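Local atomic coordinates of signal transduction histidine kinase, LytS (Clostridium beijerinckii, PDB entry 5XSJ), a protein that probably acts as a membrane-bound sensor histidine kinase of a two-component system, of which this is the helical N-terminal fragment. Residues Asn23-Lys26 with Gln27-Ser31; Phe111-Ala114 with Lys115-Ser119. All blocks are in the same frame, centred on the assembly; numbering follows the deposited sequence.

Contact 1 of 2, residues Asn23-Lys26 with Gln27-Ser31; sequences NEIK and QHVDS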
ATOM      1  N   ASN B  23      12.107 -16.735 -15.523  1.00 34.44           N
ATOM      2  CA  ASN B  23      10.845 -17.226 -15.007  1.00 34.28           C
ATOM      3  C   ASN B  23      11.052 -18.246 -13.876  1.00 34.71           C
ATOM      4  O   ASN B  23      10.267 -18.305 -12.933  1.00 33.53           O
ATOM      5  CB  ASN B  23      10.013 -17.837 -16.131  1.00 36.27           C
ATOM      6  CG  ASN B  23       8.676 -18.352 -15.643  1.00 39.95           C
ATOM      7  OD1 ASN B  23       7.833 -17.584 -15.194  1.00 41.87           O
ATOM      8  ND2 ASN B  23       8.477 -19.657 -15.730  1.00 42.43           N
ATOM      9  N   GLU B  24      12.110 -19.046 -13.954  1.00 33.08           N
ATOM     10  CA  GLU B  24      12.365 -20.020 -12.903  1.00 32.57           C
ATOM     11  C   GLU B  24      12.705 -19.317 -11.601  1.00 29.93           C
ATOM     12  O   GLU B  24      12.251 -19.718 -10.535  1.00 30.53           O
ATOM     13  CB  GLU B  24      13.499 -20.976 -13.304  1.00 35.40           C
ATOM     14  CG  GLU B  24      13.039 -22.071 -14.261  1.00 37.14           C
ATOM     15  CD  GLU B  24      14.195 -22.810 -14.930  1.00 40.10           C
ATOM     16  OE1 GLU B  24      15.336 -22.788 -14.405  1.00 37.40           O
ATOM     17  OE2 GLU B  24      13.949 -23.423 -15.987  1.00 45.01           O
ATOM     18  N   ILE B  25      13.521 -18.273 -11.697  1.00 30.60           N
ATOM     19  CA  ILE B  25      13.891 -17.452 -10.545  1.00 30.24           C
ATOM     20  C   ILE B  25      12.659 -16.850  -9.859  1.00 28.85           C
ATOM     21  O   ILE B  25      12.523 -16.889  -8.640  1.00 28.25           O
ATOM     22  CB  ILE B  25      14.846 -16.314 -10.981  1.00 30.98           C
ATOM     23  CG1 ILE B  25      16.182 -16.899 -11.424  1.00 30.32           C
ATOM     24  CG2 ILE B  25      15.026 -15.286  -9.859  1.00 28.90           C
ATOM     25  CD1 ILE B  25      17.045 -15.934 -12.205  1.00 31.01           C
ATOM     26  N   LYS B  26      11.752 -16.314 -10.660  1.00 30.85           N
ATOM     27  CA  LYS B  26      10.534 -15.695 -10.142  1.00 31.45           C
ATOM     28  C   LYS B  26       9.681 -16.719  -9.396  1.00 29.99           C
ATOM     29  O   LYS B  26       9.201 -16.453  -8.298  1.00 29.83           O
ATOM     30  CB  LYS B  26       9.751 -15.056 -11.293  1.00 32.38           C
ATOM     31  CG  LYS B  26       8.565 -14.202 -10.867  1.00 34.73           C
ATOM     32  CD  LYS B  26       7.911 -13.561 -12.083  1.00 37.50           C
ATOM     33  CE  LYS B  26       6.789 -12.630 -11.638  1.00 39.78           C
ATOM     34  NZ  LYS B  26       6.020 -13.272 -10.518  1.00 41.32           N
ATOM     35  N   GLN B  27       9.523 -17.904  -9.979  1.00 30.92           N
ATOM     36  CA  GLN B  27       8.821 -18.998  -9.307  1.00 30.69           C
ATOM     37  C   GLN B  27       9.522 -19.420  -8.007  1.00 29.44           C
ATOM     38  O   GLN B  27       8.861 -19.690  -6.995  1.00 29.29           O
ATOM     39  CB  GLN B  27       8.717 -20.217 -10.216  1.00 33.79           C
ATOM     40  CG  GLN B  27       8.027 -20.017 -11.552  1.00 36.96           C
ATOM     41  CD  GLN B  27       7.897 -21.351 -12.316  1.00 46.61           C
ATOM     42  OE1 GLN B  27       8.842 -22.164 -12.377  1.00 42.19           O
ATOM     43  NE2 GLN B  27       6.715 -21.582 -12.882  1.00 47.37           N
ATOM     44  N   HIS B  28      10.850 -19.498  -8.028  1.00 28.27           N
ATOM     45  CA  HIS B  28      11.589 -19.872  -6.806  1.00 28.71           C
ATOM     46  C   HIS B  28      11.343 -18.866  -5.690  1.00 27.61           C
ATOM     47  O   HIS B  28      11.108 -19.232  -4.536  1.00 27.07           O
ATOM     48  CB  HIS B  28      13.096 -19.963  -7.067  1.00 29.17           C
ATOM     49  CG  HIS B  28      13.497 -21.086  -7.968  1.00 31.53           C
ATOM     50  ND1 HIS B  28      13.044 -22.380  -7.781  1.00 31.15           N
ATOM     51  CD2 HIS B  28      14.318 -21.126  -9.040  1.00 30.99           C
ATOM     52  CE1 HIS B  28      13.554 -23.155  -8.722  1.00 32.38           C
ATOM     53  NE2 HIS B  28      14.322 -22.420  -9.504  1.00 32.31           N
ATOM     54  N   VAL B  29      11.438 -17.584  -6.033  1.00 28.14           N
ATOM     55  CA  VAL B  29      11.223 -16.534  -5.047  1.00 29.14           C
ATOM     56  C   VAL B  29       9.797 -16.617  -4.511  1.00 28.31           C
ATOM     57  O   VAL B  29       9.592 -16.627  -3.303  1.00 28.30           O
ATOM     58  CB  VAL B  29      11.472 -15.120  -5.631  1.00 30.12           C
ATOM     59  CG1 VAL B  29      11.196 -14.093  -4.583  1.00 29.36           C
ATOM     60  CG2 VAL B  29      12.919 -14.983  -6.140  1.00 28.82           C
ATOM     61  N   ASP B  30       8.819 -16.698  -5.410  1.00 28.68           N
ATOM     62  CA  ASP B  30       7.420 -16.822  -4.998  1.00 29.73           C
ATOM     63  C   ASP B  30       7.196 -18.055  -4.131  1.00 31.54           C
ATOM     64  O   ASP B  30       6.545 -17.981  -3.094  1.00 30.70           O
ATOM     65  CB  ASP B  30       6.492 -16.864  -6.216  1.00 30.10           C
ATOM     66  CG  ASP B  30       6.524 -15.559  -7.022  1.00 37.60           C
ATOM     67  OD1 ASP B  30       7.173 -14.586  -6.567  1.00 36.66           O
ATOM     68  OD2 ASP B  30       5.904 -15.501  -8.109  1.00 39.15           O
ATOM     69  N   SER B  31       7.744 -19.193  -4.536  1.00 29.65           N
ATOM     70  CA  SER B  31       7.521 -20.409  -3.765  1.00 27.71           C
ATOM     71  C   SER B  31       8.242 -20.342  -2.419  1.00 29.70           C
ATOM     72  O   SER B  31       7.752 -20.856  -1.395  1.00 28.46           O
ATOM     73  CB  SER B  31       7.974 -21.629  -4.559  1.00 29.40           C
ATOM     74  OG  SER B  31       8.002 -22.772  -3.728  1.00 34.89           O
TER
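The imidazole of His28 lies with one face over the carbonyl oxygen of Glu24, one helical turn back; Glu24 O is 3.2 Å from His28 CG and also receives His28 N in a 2.9 Å bond. This is i to i+4 packing on helix 15-42, the first helix of a four-helix bundle. With CG beside the backbone N (chi1 -68°), the His28 ring leans back along the helix. Both of its nitrogens are held by helix 45-67: ND1 by Glu54, NE2 by Lys61. Lys61 also forms a salt bridge with Glu24, so one lysine serves two successive turns. On the flank toward helix 104-133, Lys26 sets CG anti to its own N and runs out extended, then bends at the last torsion (chi4 -41°), which carries NZ to Asp30 OD2 at 3.3 Å. That salt bridge is weak as a hydrogen bond, and Asp122 offers the ammonium a second ion pair, long and weak; Asp122 and Asp30 bring like charges close, which Lys26 probably offsets. Asn23 and Gln27 bring their amides together with planes 46° apart, Asn23 ND2 lying 3.9 Å from Gln27 CD. Asn23 ND2 hydrogen-bonds to Glu134 of the second subunit. Ile25 packs on helix 45-67 and Val29 on helix 104-133, with Ile25 CG2 4.3 Å from Val29 CG2.

Contact 2 of 2, residues Phe111-Ala114 with Lys115-Ser119; sequences FVAA and KNIAS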
ATOM      1  N   PHE B 111       8.990  -9.736   9.308  1.00 31.21           N
ATOM      2  CA  PHE B 111       8.009 -10.593   8.656  1.00 32.69           C
ATOM      3  C   PHE B 111       7.386  -9.849   7.480  1.00 31.04           C
ATOM      4  O   PHE B 111       7.274 -10.380   6.376  1.00 31.33           O
ATOM      5  CB  PHE B 111       6.937 -11.015   9.666  1.00 32.56           C
ATOM      6  CG  PHE B 111       6.092 -12.167   9.221  1.00 33.61           C
ATOM      7  CD1 PHE B 111       6.529 -13.034   8.236  1.00 32.48           C
ATOM      8  CD2 PHE B 111       4.846 -12.382   9.797  1.00 33.63           C
ATOM      9  CE1 PHE B 111       5.745 -14.113   7.834  1.00 33.34           C
ATOM     10  CE2 PHE B 111       4.067 -13.451   9.406  1.00 33.11           C
ATOM     11  CZ  PHE B 111       4.514 -14.318   8.420  1.00 34.98           C
ATOM     12  N   VAL B 112       6.980  -8.612   7.745  1.00 32.01           N
ATOM     13  CA  VAL B 112       6.464  -7.712   6.727  1.00 31.60           C
ATOM     14  C   VAL B 112       7.503  -7.398   5.654  1.00 29.27           C
ATOM     15  O   VAL B 112       7.207  -7.483   4.458  1.00 27.87           O
ATOM     16  CB  VAL B 112       5.974  -6.397   7.374  1.00 34.17           C
ATOM     17  CG1 VAL B 112       5.763  -5.323   6.323  1.00 31.75           C
ATOM     18  CG2 VAL B 112       4.692  -6.658   8.137  1.00 36.78           C
ATOM     19  N   ALA B 113       8.714  -7.039   6.069  1.00 28.80           N
ATOM     20  CA  ALA B 113       9.754  -6.693   5.090  1.00 29.24           C
ATOM     21  C   ALA B 113      10.037  -7.857   4.139  1.00 29.00           C
ATOM     22  O   ALA B 113      10.178  -7.653   2.936  1.00 29.26           O
ATOM     23  CB  ALA B 113      11.038  -6.253   5.789  1.00 27.95           C
ATOM     24  N   ALA B 114      10.077  -9.078   4.660  1.00 29.41           N
ATOM     25  CA  ALA B 114      10.289 -10.251   3.808  1.00 29.39           C
ATOM     26  C   ALA B 114       9.247 -10.350   2.695  1.00 28.50           C
ATOM     27  O   ALA B 114       9.588 -10.632   1.549  1.00 28.52           O
ATOM     28  CB  ALA B 114      10.289 -11.521   4.649  1.00 27.08           C
ATOM     29  N   LYS B 115       7.975 -10.115   3.021  1.00 30.42           N
ATOM     30  CA  LYS B 115       6.916 -10.088   1.997  1.00 29.42           C
ATOM     31  C   LYS B 115       7.145  -8.976   0.996  1.00 29.18           C
ATOM     32  O   LYS B 115       7.015  -9.173  -0.216  1.00 30.93           O
ATOM     33  CB  LYS B 115       5.536  -9.872   2.616  1.00 31.06           C
ATOM     34  CG  LYS B 115       5.156 -10.815   3.753  1.00 38.10           C
ATOM     35  CD  LYS B 115       3.861 -10.308   4.423  1.00 38.80           C
ATOM     36  CE  LYS B 115       3.447 -11.195   5.565  1.00 40.65           C
ATOM     37  NZ  LYS B 115       3.342 -12.597   5.062  1.00 42.60           N
ATOM     38  N   ASN B 116       7.422  -7.783   1.516  1.00 28.79           N
ATOM     39  CA  ASN B 116       7.653  -6.612   0.668  1.00 29.03           C
ATOM     40  C   ASN B 116       8.846  -6.840  -0.231  1.00 27.19           C
ATOM     41  O   ASN B 116       8.785  -6.580  -1.425  1.00 29.00           O
ATOM     42  CB  ASN B 116       7.888  -5.336   1.505  1.00 26.09           C
ATOM     43  CG  ASN B 116       6.624  -4.834   2.185  1.00 29.82           C
ATOM     44  OD1 ASN B 116       5.515  -5.127   1.743  1.00 29.12           O
ATOM     45  ND2 ASN B 116       6.790  -4.052   3.252  1.00 29.97           N
ATOM     46  N   ILE B 117       9.943  -7.317   0.349  1.00 25.43           N
ATOM     47  CA  ILE B 117      11.153  -7.482  -0.436  1.00 27.28           C
ATOM     48  C   ILE B 117      10.960  -8.561  -1.504  1.00 26.58           C
ATOM     49  O   ILE B 117      11.432  -8.415  -2.627  1.00 25.56           O
ATOM     50  CB  ILE B 117      12.358  -7.825   0.444  1.00 27.93           C
ATOM     51  CG1 ILE B 117      12.653  -6.671   1.408  1.00 24.99           C
ATOM     52  CG2 ILE B 117      13.580  -8.105  -0.421  1.00 25.86           C
ATOM     53  CD1 ILE B 117      13.713  -7.013   2.455  1.00 28.68           C
ATOM     54  N   ALA B 118      10.239  -9.626  -1.169  1.00 27.87           N
ATOM     55  CA  ALA B 118       9.968 -10.658  -2.166  1.00 28.16           C
ATOM     56  C   ALA B 118       9.207 -10.044  -3.344  1.00 30.24           C
ATOM     57  O   ALA B 118       9.474 -10.372  -4.499  1.00 30.43           O
ATOM     58  CB  ALA B 118       9.194 -11.822  -1.543  1.00 27.54           C
ATOM     59  N   SER B 119       8.299  -9.108  -3.064  1.00 30.18           N
ATOM     60  CA  SER B 119       7.550  -8.467  -4.148  1.00 28.75           C
ATOM     61  C   SER B 119       8.456  -7.607  -5.002  1.00 28.07           C
ATOM     62  O   SER B 119       8.262  -7.546  -6.207  1.00 29.99           O
ATOM     63  CB  SER B 119       6.379  -7.633  -3.614  1.00 30.62           C
ATOM     64  OG  SER B 119       6.823  -6.399  -3.066  1.00 33.55           O
TER
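Lys115 NZ is gripped twice: it hydrogen-bonds to Asn37 on helix 15-42 and stands over a face of the Phe111 ring in a cation-pi contact, 4.3 Å from the ring centroid. The ammonium is off-centre, 27° from the ring normal, about equally near CE1 and CZ. Lys115 CE takes the central place, 4.2 Å above the plane of the Phe111 ring, so a CH-pi contact accompanies the charged one. The lysine gets there because CG starts beside its own N (chi1 -52°), pointing toward the preceding turn, on the N-terminal side, and the extended chain then turns at chi4. Its CG passes 3.4 Å from Phe111 O, the same oxygen that receives Lys115 N in a long, weak bond. All this happens within one turn of helix 104-133, the last helix of the antiparallel four-helix bundle, whose Phe111 and Ala114 face helix 15-42. The neighbouring i to i+4 pairs are plainer. Asn116 lies alongside Val112, pointing the same way, with ND2 3.5 Å from Val112 CG1. Ile117 N closes tightly on Ala113 O at 2.6 Å, while its CD1 rests 4.3 Å from Ala113 CB; beyond, the isoleucine packs on helix 73-99. Three residues after Asn116, Ser119 OG turns back and donates a 2.6 Å hydrogen bond to Asn116 O.

In the fold
Contacts 1 and 2 lie on the first and last helices of one four-helix bundle, which run antiparallel beside each other; their centres are about 15 Å apart. They meet where the ends of the two stretches come together: Val29 CG1 packs 4.1 Å from Ala118 O. The interfaces they border differ. Residues 23-31 reach Gln130 and Glu134 of the second subunit, whereas Lys115 and Ile117 of contact 2 touch polar side chains on two separate chains of another protein. Neither contact is likely to lie near a catalytic site: the kinase and ATP-binding domains expected in the whole protein probably follow this N-terminal fragment.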